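Local coordinates for adenylyltransferase thiF (Escherichia coli, PDB 1ZUD), which catalyses the ATP-dependent adenylation of the C-terminal glycine of the sulfur carrier protein ThiS, an activation step in thiamine biosynthesis, at residues N2-M7 against N95-L100; S10-L15 against A48-G53; L27-L32 against K207-I212; T41-Y46 against L200-A205. All coordinates share one frame; numbering follows the deposited sequence.

Interaction 1 of 4, residues N2-M7 against N95-L100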
# COMPACT_ATOMS: atom_id res chain seq x y z
N ASN C 2 -0.99 26.99 -15.13
CA ASN C 2 -0.46 28.28 -14.67
C ASN C 2 0.66 28.09 -13.66
O ASN C 2 1.04 26.97 -13.34
CB ASN C 2 -1.56 29.10 -14.03
CG ASN C 2 -2.23 28.37 -12.91
OD1 ASN C 2 -1.58 27.91 -11.98
ND2 ASN C 2 -3.54 28.25 -12.99
N ASP C 3 1.16 29.21 -13.16
CA ASP C 3 2.25 29.20 -12.20
C ASP C 3 1.91 28.55 -10.86
O ASP C 3 2.77 27.94 -10.22
CB ASP C 3 2.76 30.62 -11.94
CG ASP C 3 4.06 30.90 -12.65
OD1 ASP C 3 4.05 30.97 -13.90
OD2 ASP C 3 5.10 31.03 -11.96
N ARG C 4 0.67 28.71 -10.42
CA ARG C 4 0.28 28.12 -9.14
C ARG C 4 0.29 26.61 -9.32
O ARG C 4 0.79 25.90 -8.44
CB ARG C 4 -1.10 28.61 -8.70
CG ARG C 4 -1.39 28.35 -7.22
CD ARG C 4 -2.65 29.05 -6.69
NE ARG C 4 -3.85 28.75 -7.48
CZ ARG C 4 -4.20 29.41 -8.58
NH1 ARG C 4 -3.46 30.41 -9.04
NH2 ARG C 4 -5.30 29.06 -9.24
N ASP C 5 -0.23 26.13 -10.45
CA ASP C 5 -0.21 24.68 -10.72
C ASP C 5 1.23 24.17 -10.80
O ASP C 5 1.57 23.08 -10.28
CB ASP C 5 -0.93 24.36 -12.03
CG ASP C 5 -2.44 24.67 -11.97
OD1 ASP C 5 -3.02 24.64 -10.86
OD2 ASP C 5 -3.03 24.93 -13.04
N PHE C 6 2.10 24.94 -11.45
CA PHE C 6 3.48 24.49 -11.57
C PHE C 6 4.13 24.20 -10.20
O PHE C 6 4.78 23.16 -9.98
CB PHE C 6 4.29 25.52 -12.37
CG PHE C 6 5.60 25.01 -12.79
CD1 PHE C 6 6.75 25.34 -12.09
CD2 PHE C 6 5.68 24.06 -13.80
CE1 PHE C 6 7.97 24.71 -12.40
CE2 PHE C 6 6.89 23.43 -14.11
CZ PHE C 6 8.03 23.75 -13.41
N MET C 7 3.91 25.09 -9.23
CA MET C 7 4.44 24.93 -7.89
C MET C 7 3.79 23.78 -7.13
O MET C 7 4.44 22.94 -6.48
CB MET C 7 4.21 26.22 -7.08
CG MET C 7 5.20 27.34 -7.42
SD MET C 7 6.92 26.92 -7.01
CE MET C 7 6.77 25.58 -5.62
N ASN C 95 -7.24 21.02 -2.55
CA ASN C 95 -6.96 21.52 -3.88
C ASN C 95 -8.20 22.20 -4.51
O ASN C 95 -9.02 21.57 -5.18
CB ASN C 95 -6.44 20.37 -4.77
CG ASN C 95 -5.88 20.86 -6.12
OD1 ASN C 95 -6.07 22.02 -6.47
ND2 ASN C 95 -5.21 19.98 -6.88
N PRO C 96 -8.31 23.53 -4.34
CA PRO C 96 -9.42 24.33 -4.87
C PRO C 96 -9.31 24.62 -6.35
O PRO C 96 -10.15 25.30 -6.90
CB PRO C 96 -9.34 25.63 -4.06
CG PRO C 96 -7.85 25.80 -3.82
CD PRO C 96 -7.36 24.35 -3.55
N ASP C 97 -8.29 24.09 -7.01
CA ASP C 97 -8.08 24.37 -8.43
C ASP C 97 -8.55 23.28 -9.39
O ASP C 97 -8.39 23.39 -10.60
CB ASP C 97 -6.59 24.68 -8.66
CG ASP C 97 -6.15 25.96 -7.91
OD1 ASP C 97 -7.00 26.84 -7.77
OD2 ASP C 97 -4.99 26.08 -7.48
N ILE C 98 -9.13 22.23 -8.88
CA ILE C 98 -9.62 21.22 -9.81
C ILE C 98 -11.15 21.15 -9.69
O ILE C 98 -11.71 21.73 -8.74
CB ILE C 98 -8.96 19.84 -9.55
CG1 ILE C 98 -9.06 19.46 -8.07
CG2 ILE C 98 -7.50 19.89 -10.05
CD1 ILE C 98 -8.56 18.05 -7.78
N GLN C 99 -11.81 20.49 -10.65
CA GLN C 99 -13.26 20.32 -10.64
C GLN C 99 -13.71 19.15 -9.75
O GLN C 99 -13.38 17.97 -10.02
CB GLN C 99 -13.74 20.12 -12.09
CG GLN C 99 -15.23 19.81 -12.24
CD GLN C 99 -16.14 20.84 -11.58
OE1 GLN C 99 -15.95 22.05 -11.74
NE2 GLN C 99 -17.13 20.36 -10.83
N LEU C 100 -14.46 19.43 -8.69
CA LEU C 100 -14.89 18.33 -7.82
C LEU C 100 -16.40 18.16 -7.84
O LEU C 100 -17.11 18.99 -7.35
CB LEU C 100 -14.38 18.54 -6.38
CG LEU C 100 -12.85 18.54 -6.19
CD1 LEU C 100 -12.48 19.00 -4.76
CD2 LEU C 100 -12.27 17.12 -6.46

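Interaction 2 of 4, residues S10-L15 against A48-G53. With CA (calcium ion), chain I.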
# COMPACT_ATOMS: atom_id res chain seq x y z
N SER C 10 4.89 20.47 -8.55
CA SER C 10 6.31 20.40 -8.81
C SER C 10 7.03 19.09 -8.52
O SER C 10 7.84 18.66 -9.34
CB SER C 10 7.03 21.56 -8.08
OG SER C 10 6.86 21.47 -6.69
N ARG C 11 6.70 18.40 -7.42
CA ARG C 11 7.45 17.21 -7.12
C ARG C 11 7.14 16.03 -8.01
O ARG C 11 7.89 15.08 -8.05
CB ARG C 11 7.31 16.82 -5.64
CG ARG C 11 7.93 17.84 -4.65
CD ARG C 11 9.42 18.14 -4.94
NE ARG C 11 10.02 19.07 -3.96
CZ ARG C 11 9.88 20.40 -3.97
NH1 ARG C 11 9.16 21.02 -4.90
NH2 ARG C 11 10.46 21.12 -3.01
N GLN C 12 6.02 16.11 -8.72
CA GLN C 12 5.57 15.11 -9.66
C GLN C 12 6.17 15.53 -11.04
O GLN C 12 6.64 14.70 -11.85
CB GLN C 12 4.05 15.24 -9.66
CG GLN C 12 3.26 14.19 -10.23
CD GLN C 12 1.83 14.29 -9.70
OE1 GLN C 12 1.58 13.98 -8.53
NE2 GLN C 12 0.92 14.77 -10.53
N ILE C 13 6.16 16.83 -11.31
CA ILE C 13 6.69 17.32 -12.57
C ILE C 13 8.17 17.08 -12.76
O ILE C 13 8.62 16.92 -13.88
CB ILE C 13 6.38 18.82 -12.73
CG1 ILE C 13 4.89 18.99 -12.99
CG2 ILE C 13 7.22 19.43 -13.90
CD1 ILE C 13 4.44 20.42 -12.89
N LEU C 14 8.91 17.01 -11.65
CA LEU C 14 10.35 16.73 -11.66
C LEU C 14 10.61 15.32 -12.20
O LEU C 14 11.70 15.00 -12.67
CB LEU C 14 10.89 16.80 -10.22
CG LEU C 14 11.56 18.07 -9.65
CD1 LEU C 14 11.19 19.27 -10.43
CD2 LEU C 14 11.26 18.18 -8.17
N LEU C 15 9.61 14.45 -12.11
CA LEU C 15 9.84 13.09 -12.60
C LEU C 15 9.75 13.09 -14.11
O LEU C 15 8.72 13.44 -14.64
CB LEU C 15 8.75 12.16 -12.03
CG LEU C 15 8.82 11.95 -10.52
CD1 LEU C 15 7.63 11.14 -10.03
CD2 LEU C 15 10.13 11.24 -10.24
N ALA C 48 -6.73 13.91 -5.93
CA ALA C 48 -6.86 15.38 -5.84
C ALA C 48 -5.46 16.02 -5.72
O ALA C 48 -5.16 17.05 -6.37
CB ALA C 48 -7.69 15.77 -4.63
N GLY C 49 -4.62 15.44 -4.86
CA GLY C 49 -3.30 16.02 -4.68
C GLY C 49 -2.51 15.94 -5.96
O GLY C 49 -1.69 16.83 -6.21
N ALA C 50 -2.73 14.89 -6.75
CA ALA C 50 -2.02 14.69 -8.02
C ALA C 50 -2.41 15.63 -9.18
O ALA C 50 -1.74 15.67 -10.23
CB ALA C 50 -2.23 13.21 -8.51
N GLY C 51 -3.53 16.33 -9.03
CA GLY C 51 -3.98 17.20 -10.09
C GLY C 51 -4.86 16.57 -11.17
O GLY C 51 -4.87 17.05 -12.31
N VAL C 52 -5.57 15.49 -10.84
CA VAL C 52 -6.51 14.95 -11.82
C VAL C 52 -7.52 16.10 -11.93
O VAL C 52 -8.09 16.54 -10.93
CB VAL C 52 -7.18 13.65 -11.29
CG1 VAL C 52 -8.44 13.38 -12.05
CG2 VAL C 52 -6.21 12.49 -11.44
N GLY C 53 -7.71 16.59 -13.15
CA GLY C 53 -8.59 17.73 -13.44
C GLY C 53 -10.03 17.72 -12.98
O GLY C 53 -10.60 18.77 -12.56
CA CA I . 13.21 15.86 -14.32
O HOH W 1 11.18 16.64 -15.16

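Interaction 3 of 4, residues L27-L32 against K207-I212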
# COMPACT_ATOMS: atom_id res chain seq x y z
N LEU C 27 -4.28 16.87 -15.61
CA LEU C 27 -5.15 18.02 -15.46
C LEU C 27 -6.35 17.99 -16.45
O LEU C 27 -7.40 18.55 -16.18
CB LEU C 27 -4.31 19.27 -15.67
CG LEU C 27 -3.92 20.28 -14.58
CD1 LEU C 27 -4.40 19.90 -13.20
CD2 LEU C 27 -2.41 20.52 -14.69
N ASP C 28 -6.18 17.33 -17.59
CA ASP C 28 -7.23 17.23 -18.59
C ASP C 28 -8.07 15.97 -18.42
O ASP C 28 -8.97 15.71 -19.20
CB ASP C 28 -6.62 17.14 -20.01
CG ASP C 28 -5.87 18.42 -20.43
OD1 ASP C 28 -6.17 19.53 -19.90
OD2 ASP C 28 -4.99 18.30 -21.32
N SER C 29 -7.78 15.15 -17.41
CA SER C 29 -8.54 13.92 -17.26
C SER C 29 -9.72 13.99 -16.33
O SER C 29 -9.85 14.93 -15.49
CB SER C 29 -7.63 12.84 -16.73
OG SER C 29 -6.50 12.70 -17.53
N GLN C 30 -10.52 12.93 -16.40
CA GLN C 30 -11.67 12.80 -15.53
C GLN C 30 -11.72 11.43 -14.91
O GLN C 30 -11.65 10.39 -15.60
CB GLN C 30 -13.00 13.11 -16.30
CG GLN C 30 -14.22 12.92 -15.33
CD GLN C 30 -15.54 13.43 -15.88
OE1 GLN C 30 -15.59 14.45 -16.59
NE2 GLN C 30 -16.62 12.74 -15.55
N VAL C 31 -11.87 11.38 -13.59
CA VAL C 31 -11.90 10.07 -12.89
C VAL C 31 -13.17 9.95 -12.10
O VAL C 31 -13.61 10.91 -11.42
CB VAL C 31 -10.68 9.90 -11.92
CG1 VAL C 31 -10.86 8.63 -11.02
CG2 VAL C 31 -9.38 9.70 -12.73
N LEU C 32 -13.82 8.80 -12.23
CA LEU C 32 -15.02 8.55 -11.44
C LEU C 32 -14.63 7.58 -10.32
O LEU C 32 -14.16 6.44 -10.57
CB LEU C 32 -16.15 7.93 -12.30
CG LEU C 32 -17.40 7.35 -11.60
CD1 LEU C 32 -18.25 8.45 -10.87
CD2 LEU C 32 -18.22 6.62 -12.64
N LYS C 207 -0.81 6.37 -13.36
CA LYS C 207 0.01 5.76 -14.42
C LYS C 207 -0.81 5.64 -15.71
O LYS C 207 -0.29 5.95 -16.82
CB LYS C 207 0.53 4.36 -13.99
CG LYS C 207 1.62 4.45 -12.90
CD LYS C 207 2.25 3.08 -12.60
CE LYS C 207 1.18 2.13 -12.03
NZ LYS C 207 1.78 0.80 -11.75
N LEU C 208 -2.07 5.22 -15.58
CA LEU C 208 -2.89 5.06 -16.77
C LEU C 208 -3.15 6.41 -17.43
O LEU C 208 -3.03 6.53 -18.66
CB LEU C 208 -4.22 4.41 -16.44
CG LEU C 208 -5.25 4.61 -17.55
CD1 LEU C 208 -5.01 3.62 -18.68
CD2 LEU C 208 -6.61 4.42 -16.98
N LEU C 209 -3.50 7.43 -16.64
CA LEU C 209 -3.80 8.72 -17.20
C LEU C 209 -2.56 9.46 -17.73
O LEU C 209 -2.65 10.24 -18.66
CB LEU C 209 -4.52 9.59 -16.18
CG LEU C 209 -5.88 9.00 -15.72
CD1 LEU C 209 -6.36 9.77 -14.48
CD2 LEU C 209 -6.88 9.07 -16.82
N SER C 210 -1.39 9.21 -17.15
CA SER C 210 -0.26 9.97 -17.65
C SER C 210 0.46 9.19 -18.76
O SER C 210 1.38 9.68 -19.36
CB SER C 210 0.70 10.30 -16.51
OG SER C 210 1.19 9.12 -15.93
N GLY C 211 0.03 7.97 -19.03
CA GLY C 211 0.65 7.21 -20.09
C GLY C 211 1.92 6.49 -19.71
O GLY C 211 2.77 6.30 -20.56
N ILE C 212 2.04 6.05 -18.46
CA ILE C 212 3.22 5.34 -18.02
C ILE C 212 3.02 3.86 -18.26
O ILE C 212 2.06 3.27 -17.80
CB ILE C 212 3.48 5.63 -16.53
CG1 ILE C 212 3.93 7.09 -16.40
CG2 ILE C 212 4.54 4.72 -15.95
CD1 ILE C 212 3.84 7.61 -15.04

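Interaction 4 of 4, residues T41-Y46 against L200-A205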
# COMPACT_ATOMS: atom_id res chain seq x y z
N THR C 41 -11.76 6.97 0.06
CA THR C 41 -11.25 8.23 0.61
C THR C 41 -9.74 8.44 0.34
O THR C 41 -9.37 9.52 -0.09
CB THR C 41 -11.58 8.37 2.12
OG1 THR C 41 -11.08 7.24 2.83
CG2 THR C 41 -13.08 8.45 2.32
N PRO C 42 -8.85 7.43 0.56
CA PRO C 42 -7.45 7.77 0.23
C PRO C 42 -7.26 7.92 -1.27
O PRO C 42 -6.46 8.76 -1.72
CB PRO C 42 -6.63 6.60 0.74
CG PRO C 42 -7.63 5.51 0.91
CD PRO C 42 -8.96 6.09 1.16
N ALA C 43 -7.97 7.12 -2.08
CA ALA C 43 -7.80 7.29 -3.53
C ALA C 43 -8.17 8.72 -3.95
O ALA C 43 -7.46 9.38 -4.73
CB ALA C 43 -8.65 6.27 -4.32
N ALA C 44 -9.26 9.23 -3.43
CA ALA C 44 -9.66 10.58 -3.82
C ALA C 44 -8.63 11.65 -3.34
O ALA C 44 -8.30 12.58 -4.08
CB ALA C 44 -11.07 10.91 -3.25
N LEU C 45 -8.12 11.49 -2.11
CA LEU C 45 -7.15 12.44 -1.55
C LEU C 45 -5.93 12.49 -2.45
O LEU C 45 -5.45 13.55 -2.79
CB LEU C 45 -6.71 12.02 -0.12
CG LEU C 45 -7.62 12.59 0.98
CD1 LEU C 45 -7.52 11.73 2.25
CD2 LEU C 45 -7.27 14.09 1.21
N TYR C 46 -5.39 11.32 -2.80
CA TYR C 46 -4.18 11.29 -3.65
C TYR C 46 -4.41 11.76 -5.06
O TYR C 46 -3.52 12.38 -5.68
CB TYR C 46 -3.55 9.88 -3.66
CG TYR C 46 -2.80 9.60 -2.39
CD1 TYR C 46 -3.37 8.77 -1.39
CD2 TYR C 46 -1.60 10.25 -2.12
CE1 TYR C 46 -2.76 8.63 -0.15
CE2 TYR C 46 -0.95 10.09 -0.87
CZ TYR C 46 -1.55 9.28 0.11
OH TYR C 46 -0.93 9.08 1.31
N LEU C 200 -3.21 2.34 -3.69
CA LEU C 200 -2.67 1.66 -4.90
C LEU C 200 -3.59 1.89 -6.11
O LEU C 200 -3.12 1.98 -7.21
CB LEU C 200 -2.50 0.16 -4.65
CG LEU C 200 -1.30 -0.09 -3.74
CD1 LEU C 200 -1.31 -1.58 -3.31
CD2 LEU C 200 -0.02 0.38 -4.45
N GLN C 201 -4.91 1.94 -5.89
CA GLN C 201 -5.83 2.29 -6.96
C GLN C 201 -5.47 3.68 -7.51
O GLN C 201 -5.46 3.87 -8.71
CB GLN C 201 -7.27 2.35 -6.45
CG GLN C 201 -7.84 0.98 -6.19
CD GLN C 201 -9.28 1.09 -5.78
OE1 GLN C 201 -9.55 1.33 -4.60
NE2 GLN C 201 -10.21 0.94 -6.73
N ALA C 202 -5.21 4.67 -6.64
CA ALA C 202 -4.80 6.00 -7.14
C ALA C 202 -3.52 5.92 -8.01
O ALA C 202 -3.39 6.58 -9.05
CB ALA C 202 -4.55 7.01 -5.88
N LEU C 203 -2.54 5.18 -7.51
CA LEU C 203 -1.29 4.99 -8.21
C LEU C 203 -1.58 4.45 -9.65
O LEU C 203 -1.02 4.93 -10.63
CB LEU C 203 -0.41 3.94 -7.51
CG LEU C 203 1.13 4.13 -7.50
CD1 LEU C 203 1.79 2.76 -7.33
CD2 LEU C 203 1.73 4.91 -8.68
N GLU C 204 -2.41 3.42 -9.75
CA GLU C 204 -2.70 2.82 -11.08
C GLU C 204 -3.38 3.87 -11.98
O GLU C 204 -3.14 3.96 -13.18
CB GLU C 204 -3.59 1.56 -10.87
CG GLU C 204 -2.82 0.40 -10.19
CD GLU C 204 -1.51 0.06 -10.89
OE1 GLU C 204 -0.49 -0.29 -10.23
OE2 GLU C 204 -1.48 0.18 -12.13
N ALA C 205 -4.21 4.71 -11.38
CA ALA C 205 -4.91 5.74 -12.15
C ALA C 205 -3.97 6.78 -12.72
O ALA C 205 -4.11 7.21 -13.87
CB ALA C 205 -6.00 6.43 -11.29

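Interaction 1 of 4, residues N2-M7 against N95-L100
The carboxylate of D97 takes two nitrogens of R4 side-on, in the conformer given, one of two modelled for R4: NE of R4 lies 2.9 Å from OD2 of D97, and NH2 of R4 lies 3.2 Å from OD1 of D97. Each nitrogen has its own oxygen, but this is not a flat fork. The guanidinium and carboxylate planes are turned 69° apart. OD1 sits in the guanidinium plane at its edge, yet NH2 reaches it from above the carboxylate; NE comes to OD2 on the syn side, somewhat tilted. The NH2 bond is the straighter of the two, 167° at the hydrogen. R4 gets there because its CG runs anti to the backbone N (chi1 -164°) and the chain then bends at chi3, which swings the side-on edge round to D97.

The two ends are shaped locally. N2 is the N-cap of helix 3-8, its OD1 accepting from D5 N at 2.7 Å. Across the gap, N95 OD1 accepts from D97 N at 3.1 Å, an Asx turn within the type I turn that joins helix 83-94 to strand 99-103, outermost in this chain's sheet. L65 of the second subunit packs on R4. With an alanine at D97, the R4 guanidinium would probably be left without its mate here and free to turn, and the first helix would lose this polar tie to the turn.

D5 OD1 stands 4.2 Å from D97 OD2, two carboxylates near one another, and R4 probably offsets their repulsion: a two-bond ion pair at the surface, probably partly screened by solvent.

Interaction 2 of 4, residues S10-L15 against A48-G53
Q12 reaches across to A50 with the flat amide at its end, and the two branches of that amide meet different parts of the same residue. NE2 of Q12 donates to the backbone O of A50 at 2.8 Å, with 155° at the hydrogen. The acceptor lies close to the plane of the amide, while the donor arrives off to the side of the carbonyl, at a C=O...N angle of 126°. The other branch, OE1 of Q12, rests 3.7 Å from CA of A50, with CB of A50 just beyond. The side chain spans the gap because CG stands anti to the backbone N (chi1 -165°) and the chain stays extended beyond it.

The carbonyl it meets belongs to the last turn of helix 40-50, the helix that follows the first strand of the Rossmann-type fold. That helix closes in a Schellman motif, with G51 at positive phi, where a side chain would jam against the carbonyl O of A50 itself. OE1 of Q12 accepts from Q69 of the second subunit; with NE2 on A50 O, both ends of this buried amide are used. Q23 is a second donor to the same carbonyl. With an alanine in place of Q12, A50 O would probably lose one of its donors and Q69 of the second subunit this acceptor.

Past Q12, L14 O binds the calcium ion at 2.4 Å, D16 adds a ligand, and a water on the metal, 2.3 Å from the calcium ion, donates to I13 O. Just before Q12, R11, an ATP-binding residue, packs on R70 of the second subunit.

Interaction 3 of 4, residues L27-L32 against K207-I212
Strand 30-34, the first of the parallel strands of the Rossmann-type ThiF fold, is met at its start by the last turn of helix 191-210, which lies against the sheet. L209 is the helix residue that makes the contact, and its two methyl groups divide the work. CD1 of L209 presses on CG2 of V31 at 3.5 Å, tighter than usual for two carbons. CD2 of L209 lies alongside the S29 side chain, 3.7 Å from OG of S29 and 3.8 Å from its CB. The isobutyl group therefore straddles S29, just ahead of the strand, and V31; S29 points at the helix, Q30 between them away.

V31 presents CG2 because its CG1 is the branch set anti to the backbone N (chi1 170°), which places CG2 beside that nitrogen. Around this pair the apolar floor continues: V121 of the neighbouring strand touches both V31 and L209, and L55 flanks V31 on the other strand. Beyond L209 the helix gives way at G211, whose positive phi lets the chain turn off.

S29 offers L209 a hydroxyl as well as a methylene, but its polar end is already spoken for: OG is hydrogen-bonded to K25 O. With that bond made, the serine can face a leucine methyl, probably at little polar cost, and what joins strand to helix here is van der Waals contact of a leucine with two buried residues.

Interaction 4 of 4, residues T41-Y46 against L200-A205
CB of A202 fits between two residues one turn apart on helix 40-50. It lies 3.8 Å from CB of Y46 and 3.9 Å from the backbone O of A43. A looser approach of 4.4 Å joins CB of A202 to CB of A43. The methyl thus meets carbon and a carbonyl oxygen of the facing helix together. With side chains this short, the backbones come close: CA of A43 and CA of A202 are 4.9 Å apart.

Y46 contributes its CB and little else. Its CG stands anti to the carbonyl carbon (chi1 -77°), and from there the ring leads away from helix 191-210 toward the dimer interface, where G195 of the second subunit packs against it. P42, the residue one turn before Y46, meets Y46 of that same subunit.

In the next shell Q201, beside A202, leans toward A43 without quite touching it. The amide NE2 of Q201 donates to the backbone oxygens of D124, last in strand 121-124, and I147, near the start of 146-152, which ties Q201 to two strands of the sheet. On helix 40-50, A44 points away and the end of L45 leads off; both pack on L91 of helix 83-94, so the helix is held between two neighbours.

So near an approach of the two backbones is the close helix-to-helix packing that small residues permit. Helix 40-50 begins at the last glycine of a G35, G37, G40 pattern, consistent with the strand-turn-helix unit of Rossmann-type nucleotide-binding folds such as the ThiF family.

Interactions 1 and 2 lie about 10 Å apart, centre to centre, on the same side of the chain's centre, and they touch: N95 ND2 probably bonds to A48 O and Q99 N to G53 O. Interactions 2 and 4 share helix 40-50, its end and its beginning half, while interactions 3 and 4 share helix 191-210 and lie about 12 Å apart between centres. V52 packs on V31 and L209, linking interaction 2 to interaction 3. Along the chain the first segments come in order 2-7, 10-15, 27-32, 41-46; their partners come as 48-53, 95-100, 200-205, 207-212, so most of the contacts cross. The series thus ties the N-terminal helices through helix 40-50 to the Rossmann-type core, and all four reach the second subunit.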